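Local coordinates for protein 2-dehydropantoate 2-reductase (Geobacter metallireducens, PDB 3HN2) that probably catalyses the NADPH-dependent reduction of ketopantoate to pantoic acid in the biosynthesis of pantothenate, at residues Gly117-Cys129 and His140-Leu152. Sequence-based numbering, arbitrary orientation.
Sequences GAERIIGGVAFLC and HLGAGRIILGEFL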
loop_
_atom_site.group_PDB
_atom_site.type_symbol
_atom_site.label_atom_id
_atom_site.label_comp_id
_atom_site.label_asym_id
_atom_site.label_seq_id
_atom_site.Cartn_x
_atom_site.Cartn_y
_atom_site.Cartn_z
ATOM N N GLY A 117 15.303 19.209 27.700
ATOM C CA GLY A 117 15.595 18.113 28.620
ATOM C C GLY A 117 15.258 16.787 27.975
ATOM O O GLY A 117 14.160 16.613 27.445
ATOM N N ALA A 118 16.205 15.853 28.023
ATOM C CA ALA A 118 16.084 14.570 27.327
ATOM C C ALA A 118 15.001 13.646 27.890
ATOM O O ALA A 118 14.458 12.817 27.166
ATOM C CB ALA A 118 17.432 13.861 27.281
ATOM N N GLU A 119 14.677 13.800 29.172
ATOM C CA GLU A 119 13.629 12.992 29.797
ATOM C C GLU A 119 12.215 13.539 29.553
ATOM O O GLU A 119 11.243 13.014 30.097
ATOM C CB GLU A 119 13.896 12.785 31.298
ATOM C CG GLU A 119 13.870 14.043 32.160
ATOM C CD GLU A 119 15.216 14.740 32.223
ATOM O OE1 GLU A 119 15.621 15.359 31.215
ATOM O OE2 GLU A 119 15.865 14.676 33.286
ATOM N N ARG A 120 12.112 14.587 28.735
ATOM C CA ARG A 120 10.820 15.147 28.328
ATOM C C ARG A 120 10.436 14.686 26.921
ATOM O O ARG A 120 9.276 14.791 26.528
ATOM C CB ARG A 120 10.845 16.683 28.350
ATOM C CG ARG A 120 11.620 17.322 29.499
ATOM C CD ARG A 120 11.557 18.844 29.425
ATOM N NE ARG A 120 10.493 19.384 30.269
ATOM C CZ ARG A 120 10.693 20.055 31.402
ATOM N NH1 ARG A 120 9.657 20.496 32.098
ATOM N NH2 ARG A 120 11.922 20.297 31.841
ATOM N N ILE A 121 11.406 14.168 26.173
ATOM C CA ILE A 121 11.253 14.002 24.725
ATOM C C ILE A 121 10.685 12.643 24.331
ATOM O O ILE A 121 11.175 11.601 24.761
ATOM C CB ILE A 121 12.585 14.308 23.973
ATOM C CG1 ILE A 121 13.157 15.664 24.408
ATOM C CG2 ILE A 121 12.410 14.270 22.453
ATOM C CD1 ILE A 121 12.202 16.864 24.295
ATOM N N ILE A 122 9.636 12.676 23.515
ATOM C CA ILE A 122 9.034 11.472 22.956
ATOM C C ILE A 122 9.035 11.573 21.422
ATOM O O ILE A 122 8.590 12.565 20.838
ATOM C CB ILE A 122 7.602 11.204 23.523
ATOM C CG1 ILE A 122 7.651 10.873 25.014
ATOM C CG2 ILE A 122 6.931 10.031 22.821
ATOM C CD1 ILE A 122 7.341 12.033 25.931
ATOM N N GLY A 123 9.568 10.549 20.778
ATOM C CA GLY A 123 9.594 10.508 19.334
ATOM C C GLY A 123 8.443 9.694 18.792
ATOM O O GLY A 123 8.191 8.568 19.239
ATOM N N GLY A 124 7.737 10.278 17.835
ATOM C CA GLY A 124 6.678 9.576 17.129
ATOM C C GLY A 124 6.970 9.542 15.645
ATOM O O GLY A 124 6.954 10.580 14.981
ATOM N N VAL A 125 7.281 8.359 15.125
ATOM C CA VAL A 125 7.340 8.180 13.670
ATOM C C VAL A 125 5.920 7.926 13.189
ATOM O O VAL A 125 5.306 6.910 13.521
ATOM C CB VAL A 125 8.385 7.108 13.194
ATOM C CG1 VAL A 125 8.495 5.973 14.159
ATOM C CG2 VAL A 125 8.074 6.592 11.781
ATOM N N ALA A 126 5.388 8.900 12.457
ATOM C CA ALA A 126 4.032 8.847 11.928
ATOM C C ALA A 126 4.066 8.565 10.436
ATOM O O ALA A 126 4.976 9.009 9.738
ATOM C CB ALA A 126 3.322 10.157 12.194
ATOM N N PHE A 127 3.084 7.819 9.947
ATOM C CA PHE A 127 2.959 7.593 8.510
ATOM C C PHE A 127 1.562 7.967 8.038
ATOM O O PHE A 127 0.589 7.282 8.346
ATOM C CB PHE A 127 3.299 6.149 8.134
ATOM C CG PHE A 127 3.715 5.988 6.698
ATOM C CD1 PHE A 127 5.054 6.125 6.331
ATOM C CD2 PHE A 127 2.774 5.710 5.710
ATOM C CE1 PHE A 127 5.450 5.985 5.001
ATOM C CE2 PHE A 127 3.159 5.570 4.381
ATOM C CZ PHE A 127 4.500 5.706 4.025
ATOM N N LEU A 128 1.488 9.054 7.276
ATOM C CA LEU A 128 0.222 9.685 6.931
ATOM C C LEU A 128 0.244 10.185 5.493
ATOM O O LEU A 128 1.237 10.764 5.051
ATOM C CB LEU A 128 0.005 10.879 7.860
ATOM C CG LEU A 128 -1.337 11.197 8.520
ATOM C CD1 LEU A 128 -1.158 12.457 9.338
ATOM C CD2 LEU A 128 -2.473 11.378 7.533
ATOM N N CYS A 129 -0.854 9.964 4.774
ATOM C CA CYS A 129 -1.063 10.572 3.456
ATOM C C CYS A 129 -2.030 11.741 3.612
ATOM O O CYS A 129 -3.225 11.536 3.837
ATOM C CB CYS A 129 -1.634 9.561 2.458
ATOM S SG CYS A 129 -0.725 8.017 2.306
ATOM N N HIS A 140 -7.409 13.953 4.665
ATOM C CA HIS A 140 -6.740 12.714 5.057
ATOM C C HIS A 140 -7.034 11.627 4.034
ATOM O O HIS A 140 -8.159 11.130 3.946
ATOM C CB HIS A 140 -7.184 12.296 6.464
ATOM C CG HIS A 140 -6.927 10.854 6.792
ATOM N ND1 HIS A 140 -7.942 9.968 7.080
ATOM C CD2 HIS A 140 -5.775 10.147 6.875
ATOM C CE1 HIS A 140 -7.426 8.778 7.334
ATOM N NE2 HIS A 140 -6.113 8.860 7.213
ATOM N N LEU A 141 -6.012 11.264 3.264
ATOM C CA LEU A 141 -6.182 10.374 2.112
ATOM C C LEU A 141 -5.903 8.905 2.420
ATOM O O LEU A 141 -6.294 8.023 1.650
ATOM C CB LEU A 141 -5.317 10.843 0.931
ATOM C CG LEU A 141 -5.337 12.324 0.528
ATOM C CD1 LEU A 141 -4.394 12.560 -0.648
ATOM C CD2 LEU A 141 -6.749 12.825 0.207
ATOM N N GLY A 142 -5.227 8.650 3.538
ATOM C CA GLY A 142 -4.882 7.288 3.940
ATOM C C GLY A 142 -4.013 7.193 5.179
ATOM O O GLY A 142 -3.453 8.193 5.633
ATOM N N ALA A 143 -3.921 5.974 5.714
ATOM C CA ALA A 143 -3.057 5.619 6.846
ATOM C C ALA A 143 -3.260 6.508 8.079
ATOM O O ALA A 143 -4.387 6.902 8.375
ATOM C CB ALA A 143 -1.584 5.570 6.407
ATOM N N GLY A 144 -2.181 6.817 8.793
ATOM C CA GLY A 144 -2.254 7.703 9.948
ATOM C C GLY A 144 -1.648 7.092 11.193
ATOM O O GLY A 144 -1.639 7.720 12.252
ATOM N N ARG A 145 -1.141 5.868 11.060
ATOM C CA ARG A 145 -0.568 5.129 12.185
ATOM C C ARG A 145 0.717 5.763 12.727
ATOM O O ARG A 145 1.430 6.455 12.000
ATOM C CB ARG A 145 -0.358 3.655 11.818
ATOM C CG ARG A 145 0.686 3.392 10.761
ATOM C CD ARG A 145 0.955 1.902 10.633
ATOM N NE ARG A 145 2.182 1.639 9.885
ATOM C CZ ARG A 145 3.394 1.551 10.430
ATOM N NH1 ARG A 145 3.560 1.702 11.737
ATOM N NH2 ARG A 145 4.447 1.311 9.662
ATOM N N ILE A 146 0.981 5.556 14.018
ATOM C CA ILE A 146 2.120 6.178 14.700
ATOM C C ILE A 146 2.875 5.133 15.531
ATOM O O ILE A 146 2.254 4.303 16.196
ATOM C CB ILE A 146 1.664 7.350 15.637
ATOM C CG1 ILE A 146 0.866 8.415 14.879
ATOM C CG2 ILE A 146 2.863 8.021 16.339
ATOM C CD1 ILE A 146 0.343 9.542 15.766
ATOM N N ILE A 147 4.206 5.172 15.492
ATOM C CA ILE A 147 5.026 4.375 16.406
ATOM C C ILE A 147 5.699 5.312 17.429
ATOM O O ILE A 147 6.442 6.223 17.053
ATOM C CB ILE A 147 6.091 3.530 15.660
ATOM C CG1 ILE A 147 5.494 2.834 14.428
ATOM C CG2 ILE A 147 6.718 2.494 16.601
ATOM C CD1 ILE A 147 6.537 2.182 13.533
ATOM N N LEU A 148 5.432 5.076 18.715
ATOM C CA LEU A 148 5.904 5.954 19.806
ATOM C C LEU A 148 7.127 5.415 20.544
ATOM O O LEU A 148 7.103 4.310 21.086
ATOM C CB LEU A 148 4.782 6.209 20.821
ATOM C CG LEU A 148 3.590 7.074 20.403
ATOM C CD1 LEU A 148 2.620 7.260 21.529
ATOM C CD2 LEU A 148 4.034 8.419 19.843
ATOM N N GLY A 149 8.195 6.205 20.561
ATOM C CA GLY A 149 9.387 5.865 21.334
ATOM C C GLY A 149 9.825 6.993 22.261
ATOM O O GLY A 149 9.588 8.169 21.992
ATOM N N GLU A 150 10.466 6.645 23.363
ATOM C CA GLU A 150 11.062 7.680 24.198
ATOM C C GLU A 150 12.525 7.866 23.833
ATOM O O GLU A 150 13.248 6.886 23.618
ATOM C CB GLU A 150 10.886 7.386 25.686
ATOM C CG GLU A 150 11.233 5.981 26.120
ATOM C CD GLU A 150 11.072 5.772 27.613
ATOM O OE1 GLU A 150 11.254 4.619 28.047
ATOM O OE2 GLU A 150 10.774 6.743 28.349
ATOM N N PHE A 151 12.943 9.125 23.722
ATOM C CA PHE A 151 14.335 9.445 23.446
ATOM C C PHE A 151 15.263 8.903 24.544
ATOM O O PHE A 151 16.156 8.108 24.264
ATOM C CB PHE A 151 14.527 10.949 23.252
ATOM C CG PHE A 151 15.951 11.341 22.987
ATOM C CD1 PHE A 151 16.559 11.014 21.772
ATOM C CD2 PHE A 151 16.695 12.026 23.953
ATOM C CE1 PHE A 151 17.877 11.361 21.520
ATOM C CE2 PHE A 151 18.019 12.381 23.709
ATOM C CZ PHE A 151 18.612 12.051 22.487
ATOM N N LEU A 152 15.038 9.324 25.785
ATOM C CA LEU A 152 15.738 8.735 26.918
ATOM C C LEU A 152 14.888 7.570 27.426
ATOM O O LEU A 152 13.724 7.763 27.780
ATOM C CB LEU A 152 15.983 9.779 28.012
ATOM C CG LEU A 152 17.362 9.851 28.694
ATOM C CD1 LEU A 152 17.461 8.895 29.881
ATOM C CD2 LEU A 152 18.519 9.643 27.705
#
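Strands 121-129 and 142-150 form a long antiparallel pair in the mixed sheet of the Rossmann-type NADP-binding domain. Strand 121-129 runs parallel to strand 98-101 on its other edge, and strand 142-150 runs the opposite way, with strand 173-175 parallel to it on its far side. The ladder is regular from Ile122 to Ala126. Gly123 and Gly149 exchange two backbone bonds, Gly149 N to Gly123 O being 2.7 Å. Val125 and Ile147 form the next hydrogen-bonded pair. Their side chains lie side by side, Val125 CG1 being 3.7 Å from Ile147 CB. On the other face, Ala126 CB meets Ile146 CG1, and Tyr17 of helix 14-23 packs on both residues. Leu148 CD2 lies 4.0 Å from Gly124 CA, over a residue without a side chain.

Beyond Ala126 two beta bulges shift the register, but the strands stay hydrogen-bonded. In the first, of G1 type, Gly144 and Arg145 both face Phe127. At the backbone angles of Gly144 (phi 127°, psi 0°) a CB would collide with the preceding carbonyl O. Gly144 N donates to Phe127 O (2.8 Å), and Ala143 CB sits at the edge of the Phe127 ring. That ring meets Trp189 edge-to-face, joining the sheet to helix 179-200. In the second, a classic bulge, Leu141 and Gly142 face Cys129, whose O accepts from Leu141 N.

At the far end, with CG anti to the backbone N (chi1 179°), the Phe151 ring meets Ala118 CB at its edge; it also packs on helix 108-115. Near the bulges, Leu128 CD2 lies 3.6 Å from His140 CD2, at the ring edge. His140 stacks on Tyr16, and its NE2 donates to Ala143 O (2.9 Å) from above the carbonyl plane.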